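Local atomic coordinates of ANGPTL4 C-terminal chain (Homo sapiens, PDB entry 6U1U), a protein that mediates, as a whole, inactivation of lipoprotein lipase and so regulates triglyceride clearance from serum, this chain being the C-terminal fibrinogen-like domain of that protein, with palmitic acid bound. Residues A[33-37]-A[38-42]; A[93-96]-A[97-101]; A[112-115]-A[116-119]; A[119-122]-A[123-126]. All blocks are in the same frame, centred on the assembly; numbering follows the deposited sequence.

Interaction 1. Residues A[33-37]-A[38-42]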
loop_
_atom_site.group_PDB
_atom_site.type_symbol
_atom_site.label_atom_id
_atom_site.label_comp_id
_atom_site.label_asym_id
_atom_site.label_seq_id
_atom_site.Cartn_x
_atom_site.Cartn_y
_atom_site.Cartn_z
ATOM N N LYS A 33 -7.420 -12.313 -5.016
ATOM C CA LYS A 33 -8.664 -11.853 -5.609
ATOM C C LYS A 33 -8.607 -12.285 -7.060
ATOM O O LYS A 33 -7.705 -11.870 -7.801
ATOM C CB LYS A 33 -8.833 -10.330 -5.481
ATOM C CG LYS A 33 -10.174 -9.855 -6.054
ATOM C CD LYS A 33 -10.334 -8.347 -6.022
ATOM C CE LYS A 33 -11.733 -7.976 -6.581
ATOM N NZ LYS A 33 -12.006 -6.518 -6.560
ATOM N N MET A 34 -9.547 -13.153 -7.474
ATOM C CA MET A 34 -9.560 -13.669 -8.839
ATOM C C MET A 34 -10.587 -12.865 -9.651
ATOM O O MET A 34 -11.747 -12.774 -9.262
ATOM C CB MET A 34 -9.906 -15.156 -8.861
ATOM C CG MET A 34 -8.905 -16.033 -8.016
ATOM S SD MET A 34 -7.172 -15.628 -8.288
ATOM C CE MET A 34 -6.385 -17.131 -7.640
ATOM N N THR A 35 -10.124 -12.235 -10.721
ATOM C CA THR A 35 -10.912 -11.285 -11.504
ATOM C C THR A 35 -10.834 -11.689 -12.971
ATOM O O THR A 35 -10.011 -12.517 -13.372
ATOM C CB THR A 35 -10.352 -9.848 -11.339
ATOM O OG1 THR A 35 -9.170 -9.767 -12.112
ATOM C CG2 THR A 35 -10.047 -9.553 -9.850
ATOM N N SER A 36 -11.617 -11.023 -13.818
ATOM C CA SER A 36 -11.506 -11.343 -15.238
ATOM C C SER A 36 -10.150 -10.971 -15.821
ATOM O O SER A 36 -9.781 -11.485 -16.885
ATOM C CB SER A 36 -12.590 -10.616 -16.039
ATOM O OG SER A 36 -12.563 -9.248 -15.701
ATOM N N ASP A 37 -9.396 -10.078 -15.165
ATOM C CA ASP A 37 -8.058 -9.740 -15.637
ATOM C C ASP A 37 -6.964 -10.435 -14.828
ATOM O O ASP A 37 -5.859 -9.893 -14.682
ATOM C CB ASP A 37 -7.858 -8.225 -15.612
ATOM C CG ASP A 37 -8.153 -7.648 -14.261
ATOM O OD1 ASP A 37 -9.348 -7.553 -13.927
ATOM O OD2 ASP A 37 -7.196 -7.348 -13.516
ATOM N N GLY A 38 -7.251 -11.627 -14.301
ATOM C CA GLY A 38 -6.250 -12.469 -13.673
ATOM C C GLY A 38 -6.298 -12.408 -12.153
ATOM O O GLY A 38 -7.247 -11.916 -11.534
ATOM N N GLY A 39 -5.233 -12.933 -11.559
ATOM C CA GLY A 39 -5.145 -13.073 -10.102
ATOM C C GLY A 39 -4.384 -11.896 -9.524
ATOM O O GLY A 39 -3.328 -11.525 -10.037
ATOM N N TRP A 40 -4.917 -11.334 -8.436
ATOM C CA TRP A 40 -4.315 -10.203 -7.731
ATOM C C TRP A 40 -4.027 -10.585 -6.289
ATOM O O TRP A 40 -4.845 -11.240 -5.644
ATOM C CB TRP A 40 -5.270 -9.009 -7.695
ATOM C CG TRP A 40 -5.526 -8.453 -9.028
ATOM C CD1 TRP A 40 -6.431 -8.946 -9.978
ATOM C CD2 TRP A 40 -4.936 -7.279 -9.608
ATOM N NE1 TRP A 40 -6.407 -8.136 -11.109
ATOM C CE2 TRP A 40 -5.509 -7.115 -10.906
ATOM C CE3 TRP A 40 -3.996 -6.339 -9.158
ATOM C CZ2 TRP A 40 -5.163 -6.060 -11.756
ATOM C CZ3 TRP A 40 -3.645 -5.274 -10.040
ATOM C CH2 TRP A 40 -4.256 -5.148 -11.303
ATOM N N THR A 41 -2.864 -10.192 -5.775
ATOM C CA THR A 41 -2.577 -10.422 -4.355
ATOM C C THR A 41 -2.999 -9.206 -3.553
ATOM O O THR A 41 -2.581 -8.096 -3.872
ATOM C CB THR A 41 -1.089 -10.635 -4.151
ATOM O OG1 THR A 41 -0.680 -11.743 -4.971
ATOM C CG2 THR A 41 -0.808 -10.901 -2.630
ATOM N N VAL A 42 -3.802 -9.402 -2.514
ATOM C CA VAL A 42 -4.214 -8.260 -1.698
ATOM C C VAL A 42 -3.076 -7.965 -0.724
ATOM O O VAL A 42 -2.680 -8.842 0.045
ATOM C CB VAL A 42 -5.504 -8.562 -0.922
ATOM C CG1 VAL A 42 -5.857 -7.346 -0.024
ATOM C CG2 VAL A 42 -6.654 -8.913 -1.899
#
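Lys-33 and Trp-40 exchange two backbone hydrogen bonds, Lys-33 N to Trp-40 O and Trp-40 N to Lys-33 O, each 2.9 Å, and form one hydrogen-bonded rung of an antiparallel beta hairpin, one such rung back from the closing pair. Thr-35 and Gly-38 make the closing pair: Thr-35 N gives to Gly-38 O, and Gly-38 N returns a bond to Thr-35 O, ending a type I turn from Thr-35 to Gly-38. Glycine suits the end of this turn, because at its positive phi of 102° a side chain would be jammed against the carbonyl of Asp-37.

The polar side-chain contacts gather at the pyrrole edge of Trp-40. Asp-37 OD2 accepts from Trp-40 NE1 at 2.7 Å, lying in the ring plane but met from above the carboxylate plane, with an N-H...O angle of 135°. With chi1 at 54°, CG of Asp-37 is held between backbone N and carbonyl carbon, which swings the carboxylate back over the turn to the indole. Thr-35 OG1 takes a weak second bond from the same NE1, 3.4 Å long; the bond to Asp-37 mainly restrains the indole.

Apolar contact is lighter. Thr-35 CG2 meets Trp-40 CD1 at 3.7 Å, and on the other face of the hairpin Met-34 SD lies 3.7 Å from Gly-39 CA, where the missing side chain lets the sulfur come close to the strand.

Around the hairpin, Met-34 packs on Leu-7 and Phe-8 of helix 4-9, while Trp-40 rests against Leu-212 and Gln-214 of strand 208-215 and against Arg-88 and Ala-90 of strand 87-94.

Interaction 2. Residues A[93-96]-A[97-101]; sequences LRDW and DGNAE
The beta hairpin of strands 87-94 and 100-109, part of the antiparallel sheet of the fibrinogen-like domain, turns round where Asp-95 faces Asn-99. Its last hydrogen-bonded pair, Leu-93 with Glu-101, is joined by Leu-93 N to Glu-101 O and Glu-101 N to Leu-93 O. Beyond it Arg-94 and Ala-100 form a non-hydrogen-bonded pair, and Asp-95 N then gives a bond of 2.9 Å to Asn-99 O.

The connection is a type I turn from Asp-95 to Gly-98, closed by Gly-98 N to Asp-95 O at 3.2 Å. Gly-98 has phi near 84°, a value at which any side chain would press on the carbonyl of Asp-97.

Aspartate is well chosen at the start of the turn because its short carboxylate can bend back over the loop. With chi1 at 68°, OD1 comes under the turn and accepts Asp-97 N at 2.9 Å, an Asx turn, and Asn-99 N at 3.0 Å. The two N-H groups arrive from opposite faces of the carboxylate plane, both well out of it, and together they hold the group against rotation. OD2 has its own mate, a salt bridge to Arg-200 of helix 197-200, which ties the hairpin end to that helix and would probably favour the ionised form. Replacing this residue by an alanine would probably leave the amides of Asp-97 and Asn-99 without their shared acceptor and Arg-200 without its counter-charge, freeing the loop to shift.

Arg-94 lays the start of its chain beside the backbone of the returning loop, its CG 3.6 Å from Asn-99 O.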
loop_
_atom_site.group_PDB
_atom_site.type_symbol
_atom_site.label_atom_id
_atom_site.label_comp_id
_atom_site.label_asym_id
_atom_site.label_seq_id
_atom_site.Cartn_x
_atom_site.Cartn_y
_atom_site.Cartn_z
ATOM N N LEU A 93 -10.516 2.767 -3.052
ATOM C CA LEU A 93 -10.885 3.677 -1.976
ATOM C C LEU A 93 -12.399 3.752 -1.860
ATOM O O LEU A 93 -13.107 3.691 -2.864
ATOM C CB LEU A 93 -10.339 5.100 -2.224
ATOM C CG LEU A 93 -8.887 5.208 -2.725
ATOM C CD1 LEU A 93 -8.524 6.645 -3.165
ATOM C CD2 LEU A 93 -7.913 4.726 -1.625
ATOM N N ARG A 94 -12.897 3.896 -0.619
ATOM C CA ARG A 94 -14.337 3.994 -0.391
ATOM C C ARG A 94 -14.604 5.153 0.557
ATOM O O ARG A 94 -13.893 5.317 1.561
ATOM C CB ARG A 94 -14.913 2.682 0.188
ATOM C CG ARG A 94 -16.445 2.688 0.332
ATOM C CD ARG A 94 -16.930 1.465 1.109
ATOM N NE ARG A 94 -16.400 0.209 0.567
ATOM C CZ ARG A 94 -16.204 -0.901 1.284
ATOM N NH1 ARG A 94 -16.492 -0.917 2.589
ATOM N NH2 ARG A 94 -15.720 -2.000 0.693
ATOM N N ASP A 95 -15.613 5.974 0.243
ATOM C CA ASP A 95 -15.892 7.083 1.136
ATOM C C ASP A 95 -17.104 6.722 1.980
ATOM O O ASP A 95 -17.626 5.607 1.915
ATOM C CB ASP A 95 -16.059 8.416 0.374
ATOM C CG ASP A 95 -17.320 8.469 -0.491
ATOM O OD1 ASP A 95 -18.254 7.672 -0.274
ATOM O OD2 ASP A 95 -17.354 9.319 -1.403
ATOM N N TRP A 96 -17.530 7.670 2.804
ATOM C CA TRP A 96 -18.569 7.356 3.776
ATOM C C TRP A 96 -19.966 7.445 3.191
ATOM O O TRP A 96 -20.937 7.108 3.883
ATOM C CB TRP A 96 -18.431 8.271 4.977
ATOM C CG TRP A 96 -17.275 7.841 5.851
ATOM C CD1 TRP A 96 -15.996 8.289 5.764
ATOM C CD2 TRP A 96 -17.298 6.876 6.906
ATOM N NE1 TRP A 96 -15.220 7.660 6.701
ATOM C CE2 TRP A 96 -15.992 6.794 7.419
ATOM C CE3 TRP A 96 -18.295 6.067 7.465
ATOM C CZ2 TRP A 96 -15.653 5.952 8.478
ATOM C CZ3 TRP A 96 -17.959 5.225 8.526
ATOM C CH2 TRP A 96 -16.648 5.171 9.020
ATOM N N ASP A 97 -20.083 7.828 1.932
ATOM C CA ASP A 97 -21.343 7.714 1.221
ATOM C C ASP A 97 -21.399 6.484 0.324
ATOM O O ASP A 97 -22.308 6.372 -0.506
ATOM C CB ASP A 97 -21.578 8.967 0.403
ATOM C CG ASP A 97 -21.922 10.145 1.269
ATOM O OD1 ASP A 97 -22.747 9.961 2.185
ATOM O OD2 ASP A 97 -21.358 11.236 1.035
ATOM N N GLY A 98 -20.434 5.577 0.450
ATOM C CA GLY A 98 -20.434 4.358 -0.326
ATOM C C GLY A 98 -19.847 4.460 -1.720
ATOM O O GLY A 98 -19.827 3.448 -2.432
ATOM N N ASN A 99 -19.366 5.630 -2.128
ATOM C CA ASN A 99 -18.694 5.749 -3.416
ATOM C C ASN A 99 -17.356 5.034 -3.355
ATOM O O ASN A 99 -16.661 5.102 -2.345
ATOM C CB ASN A 99 -18.456 7.209 -3.777
ATOM C CG ASN A 99 -19.723 8.026 -3.760
ATOM O OD1 ASN A 99 -19.843 9.018 -3.028
ATOM N ND2 ASN A 99 -20.673 7.624 -4.587
ATOM N N ALA A 100 -17.004 4.337 -4.428
ATOM C CA ALA A 100 -15.686 3.720 -4.534
ATOM C C ALA A 100 -14.902 4.344 -5.679
ATOM O O ALA A 100 -15.468 4.725 -6.712
ATOM C CB ALA A 100 -15.786 2.211 -4.740
ATOM N N GLU A 101 -13.581 4.450 -5.485
ATOM C CA GLU A 101 -12.657 4.964 -6.486
ATOM C C GLU A 101 -11.587 3.913 -6.739
ATOM O O GLU A 101 -10.900 3.488 -5.795
ATOM C CB GLU A 101 -12.045 6.272 -6.009
ATOM C CG GLU A 101 -11.015 6.882 -6.938
ATOM C CD GLU A 101 -11.663 7.542 -8.171
ATOM O OE1 GLU A 101 -11.021 8.432 -8.747
ATOM O OE2 GLU A 101 -12.787 7.156 -8.559
#

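Interaction 3. Residues A[112-115]-A[116-119]; sequences EDTA and YSLQ
Residues 112-115 begin in a short 3-10 segment, with Ala-115 N bonded to Glu-112 O at 2.9 Å; Ala-115 and Tyr-116 then both have positive phi, 50° at the tyrosine, and swing the chain round. With Tyr-116 CG opposite the carbonyl carbon (chi1 -61°), the ring folds back beneath Glu-112.

Over that ring, Glu-112 CA stands 3.8 Å from the centroid of Tyr-116, 13° off the ring normal, a CH-pi contact. The chain of Glu-112 leaves across the phenol end, its CB lying 3.4 Å from Tyr-116 OH; the hydroxyl is hydrogen-bonded to Glu-76. A broad aromatic is apt here, flat against backbone and methylenes alike.

A polar grip follows, just before strand 118-120 enters the antiparallel sheet of this fibrinogen-like domain. Ser-117 N donates to Thr-114 OG1 at 3.0 Å, while Ser-117 OG gives its proton to Thr-114 O at 2.6 Å, in the carbonyl plane. Thr-114 OG1 is also bonded to Gly-111 O.

A serine in place of Tyr-116 would probably strip the cover from Glu-112 CA and leave Glu-76 without that hydroxyl. The Glu-112 carboxylate runs on to a salt bridge with Lys-61 and a hydrogen bond from Trp-57, both of helix 57-62.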
loop_
_atom_site.group_PDB
_atom_site.type_symbol
_atom_site.label_atom_id
_atom_site.label_comp_id
_atom_site.label_asym_id
_atom_site.label_seq_id
_atom_site.Cartn_x
_atom_site.Cartn_y
_atom_site.Cartn_z
ATOM N N GLU A 112 14.664 -4.581 0.468
ATOM C CA GLU A 112 14.908 -3.859 1.725
ATOM C C GLU A 112 16.141 -2.971 1.615
ATOM O O GLU A 112 16.210 -1.941 2.294
ATOM C CB GLU A 112 15.071 -4.795 2.940
ATOM C CG GLU A 112 14.965 -3.967 4.254
ATOM C CD GLU A 112 15.086 -4.735 5.580
ATOM O OE1 GLU A 112 14.787 -4.097 6.631
ATOM O OE2 GLU A 112 15.503 -5.926 5.583
ATOM N N ASP A 113 17.075 -3.318 0.730
ATOM C CA ASP A 113 18.250 -2.466 0.521
ATOM C C ASP A 113 17.908 -1.146 -0.166
ATOM O O ASP A 113 18.781 -0.274 -0.254
ATOM C CB ASP A 113 19.306 -3.221 -0.290
ATOM C CG ASP A 113 18.828 -3.593 -1.674
ATOM O OD1 ASP A 113 17.608 -3.851 -1.863
ATOM O OD2 ASP A 113 19.675 -3.634 -2.593
ATOM N N THR A 114 16.667 -0.978 -0.653
ATOM C CA THR A 114 16.159 0.317 -1.088
ATOM C C THR A 114 15.146 0.911 -0.110
ATOM O O THR A 114 14.466 1.874 -0.456
ATOM C CB THR A 114 15.495 0.217 -2.465
ATOM O OG1 THR A 114 14.215 -0.444 -2.329
ATOM C CG2 THR A 114 16.354 -0.527 -3.452
ATOM N N ALA A 115 15.049 0.379 1.112
ATOM C CA ALA A 115 13.946 0.707 2.022
ATOM C C ALA A 115 12.600 0.476 1.332
ATOM O O ALA A 115 11.667 1.256 1.513
ATOM C CB ALA A 115 14.017 2.144 2.562
ATOM N N TYR A 116 12.520 -0.603 0.553
ATOM C CA TYR A 116 11.299 -0.992 -0.168
ATOM C C TYR A 116 10.721 0.190 -0.963
ATOM O O TYR A 116 9.538 0.528 -0.859
ATOM C CB TYR A 116 10.257 -1.572 0.795
ATOM C CG TYR A 116 10.734 -2.830 1.510
ATOM C CD1 TYR A 116 10.861 -4.027 0.823
ATOM C CD2 TYR A 116 11.057 -2.816 2.868
ATOM C CE1 TYR A 116 11.288 -5.191 1.458
ATOM C CE2 TYR A 116 11.482 -3.986 3.513
ATOM C CZ TYR A 116 11.594 -5.154 2.797
ATOM O OH TYR A 116 12.006 -6.306 3.407
ATOM N N SER A 117 11.583 0.818 -1.766
ATOM C CA SER A 117 11.177 1.991 -2.536
ATOM C C SER A 117 10.191 1.640 -3.636
ATOM O O SER A 117 10.359 0.649 -4.353
ATOM C CB SER A 117 12.385 2.654 -3.194
ATOM O OG SER A 117 13.180 3.273 -2.189
ATOM N N LEU A 118 9.197 2.500 -3.796
ATOM C CA LEU A 118 8.330 2.458 -4.960
ATOM C C LEU A 118 9.037 3.233 -6.049
ATOM O O LEU A 118 9.468 4.376 -5.826
ATOM C CB LEU A 118 6.983 3.084 -4.655
ATOM C CG LEU A 118 5.701 2.534 -5.244
ATOM C CD1 LEU A 118 5.623 1.019 -5.100
ATOM C CD2 LEU A 118 4.564 3.229 -4.493
ATOM N N GLN A 119 9.232 2.574 -7.179
ATOM C CA GLN A 119 9.967 3.119 -8.311
ATOM C C GLN A 119 8.966 3.418 -9.418
ATOM O O GLN A 119 8.298 2.503 -9.919
ATOM C CB GLN A 119 11.035 2.118 -8.740
ATOM C CG GLN A 119 12.024 1.892 -7.578
ATOM C CD GLN A 119 12.731 0.556 -7.609
ATOM O OE1 GLN A 119 12.440 -0.312 -8.442
ATOM N NE2 GLN A 119 13.657 0.370 -6.672
#

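Interaction 4. Residues A[119-122]-A[123-126]; sequences QLTA and PVAG
Leu-120 and Val-124 meet where strand 118-120 passes into helix 122-127 of the fibrinogen-like domain, a strand-to-helix corner with Thr-121 at the N-cap. The two side chains cross at about a right angle, the CD2 methyl of Leu-120 reaching the CG1 methyl of Val-124 at 4.0 Å. Branching serves both: the leucine carries its methyls out from the strand end, and the valine, with CG1 opposite its backbone N (chi1 172°), presents one methyl to that leucine and the other to Thr-121.

The bend also holds small residues. Ala-125 is a low bump in the first helical turn, its CB set in the notch between Thr-121 O (3.6 Å) and Ala-122 O (3.7 Å) and more loosely beside Leu-120 CB. Ala-122 CB sits 3.5 Å from Pro-123 CD, a close approach imposed by the peptide link, which sets the proline CD beside the alanine. Proline fits the first turn because its nitrogen has no hydrogen to give and none is required there.

Leu-120 also touches the bound palmitic acid, as well as Leu-128 and Val-107, and Val-124 leans on Phe-105 of strand 100-109; Leu-120 thus brings this end of the strand to the lipid.

Backbone bonds shape the helix start: Ala-125 N to Thr-121 O at 2.9 Å, almost straight at 176°, and Gly-126 N to Ala-122 O. The threonine hydroxyl adds the cap. With chi1 at 64°, OG1 swings toward the helix and accepts a weak bond from Val-124 N at 3.4 Å, with Val-124 CG2 also 3.4 Å from that same oxygen.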
loop_
_atom_site.group_PDB
_atom_site.type_symbol
_atom_site.label_atom_id
_atom_site.label_comp_id
_atom_site.label_asym_id
_atom_site.label_seq_id
_atom_site.Cartn_x
_atom_site.Cartn_y
_atom_site.Cartn_z
ATOM N N GLN A 119 9.232 2.574 -7.179
ATOM C CA GLN A 119 9.967 3.119 -8.311
ATOM C C GLN A 119 8.966 3.418 -9.418
ATOM O O GLN A 119 8.298 2.503 -9.919
ATOM C CB GLN A 119 11.035 2.118 -8.740
ATOM C CG GLN A 119 12.024 1.892 -7.578
ATOM C CD GLN A 119 12.731 0.556 -7.609
ATOM O OE1 GLN A 119 12.440 -0.312 -8.442
ATOM N NE2 GLN A 119 13.657 0.370 -6.672
ATOM N N LEU A 120 8.836 4.700 -9.715
ATOM C CA LEU A 120 7.837 5.152 -10.683
ATOM C C LEU A 120 8.491 5.727 -11.937
ATOM O O LEU A 120 9.409 6.467 -11.818
ATOM C CB LEU A 120 6.982 6.217 -9.997
ATOM C CG LEU A 120 6.334 5.811 -8.680
ATOM C CD1 LEU A 120 5.555 6.951 -8.071
ATOM C CD2 LEU A 120 5.424 4.633 -8.900
ATOM N N THR A 121 7.922 5.442 -13.113
ATOM C CA THR A 121 8.354 6.180 -14.308
ATOM C C THR A 121 7.821 7.609 -14.270
ATOM O O THR A 121 6.953 7.958 -13.486
ATOM C CB THR A 121 7.843 5.511 -15.571
ATOM O OG1 THR A 121 6.417 5.570 -15.547
ATOM C CG2 THR A 121 8.323 4.074 -15.644
ATOM N N ALA A 122 8.357 8.479 -15.132
ATOM C CA ALA A 122 7.848 9.848 -15.116
ATOM C C ALA A 122 6.362 9.960 -15.493
ATOM O O ALA A 122 5.636 10.728 -14.832
ATOM C CB ALA A 122 8.736 10.714 -16.024
ATOM N N PRO A 123 5.846 9.241 -16.489
ATOM C CA PRO A 123 4.393 9.289 -16.722
ATOM C C PRO A 123 3.569 8.827 -15.526
ATOM O O PRO A 123 2.515 9.406 -15.267
ATOM C CB PRO A 123 4.194 8.351 -17.928
ATOM C CG PRO A 123 5.522 8.309 -18.617
ATOM C CD PRO A 123 6.563 8.477 -17.530
ATOM N N VAL A 124 3.988 7.771 -14.817
ATOM C CA VAL A 124 3.200 7.317 -13.666
ATOM C C VAL A 124 3.262 8.331 -12.527
ATOM O O VAL A 124 2.242 8.644 -11.885
ATOM C CB VAL A 124 3.665 5.916 -13.234
ATOM C CG1 VAL A 124 3.002 5.521 -11.937
ATOM C CG2 VAL A 124 3.346 4.897 -14.351
ATOM N N ALA A 125 4.452 8.864 -12.241
ATOM C CA ALA A 125 4.532 9.934 -11.259
ATOM C C ALA A 125 3.618 11.078 -11.646
ATOM O O ALA A 125 3.016 11.732 -10.782
ATOM C CB ALA A 125 5.980 10.422 -11.120
ATOM N N GLY A 126 3.495 11.335 -12.951
ATOM C CA GLY A 126 2.577 12.378 -13.398
ATOM C C GLY A 126 1.127 12.048 -13.089
ATOM O O GLY A 126 0.352 12.928 -12.689
#

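Along the chain the four contacts follow in order, and all reach the one large antiparallel sheet of the fibrinogen-like domain. Interactions 1 and 2 are hairpin ends, their centres 21 Å apart; strand 208-215 pairs with a strand of each hairpin and so links them within the sheet. Interaction 2 lies at the start of strand 100-109, whose next neighbour, strand 118-120, carries interactions 3 and 4. The centres of interactions 2 and 3 are 30 Å apart, on opposite sides of the chain's centre. Interactions 3 and 4 share Gln-119, with centres 15 Å apart, and bracket a short strand whose Leu-118 and Leu-120 touch the palmitic acid, with a loop before and a capped helix start after.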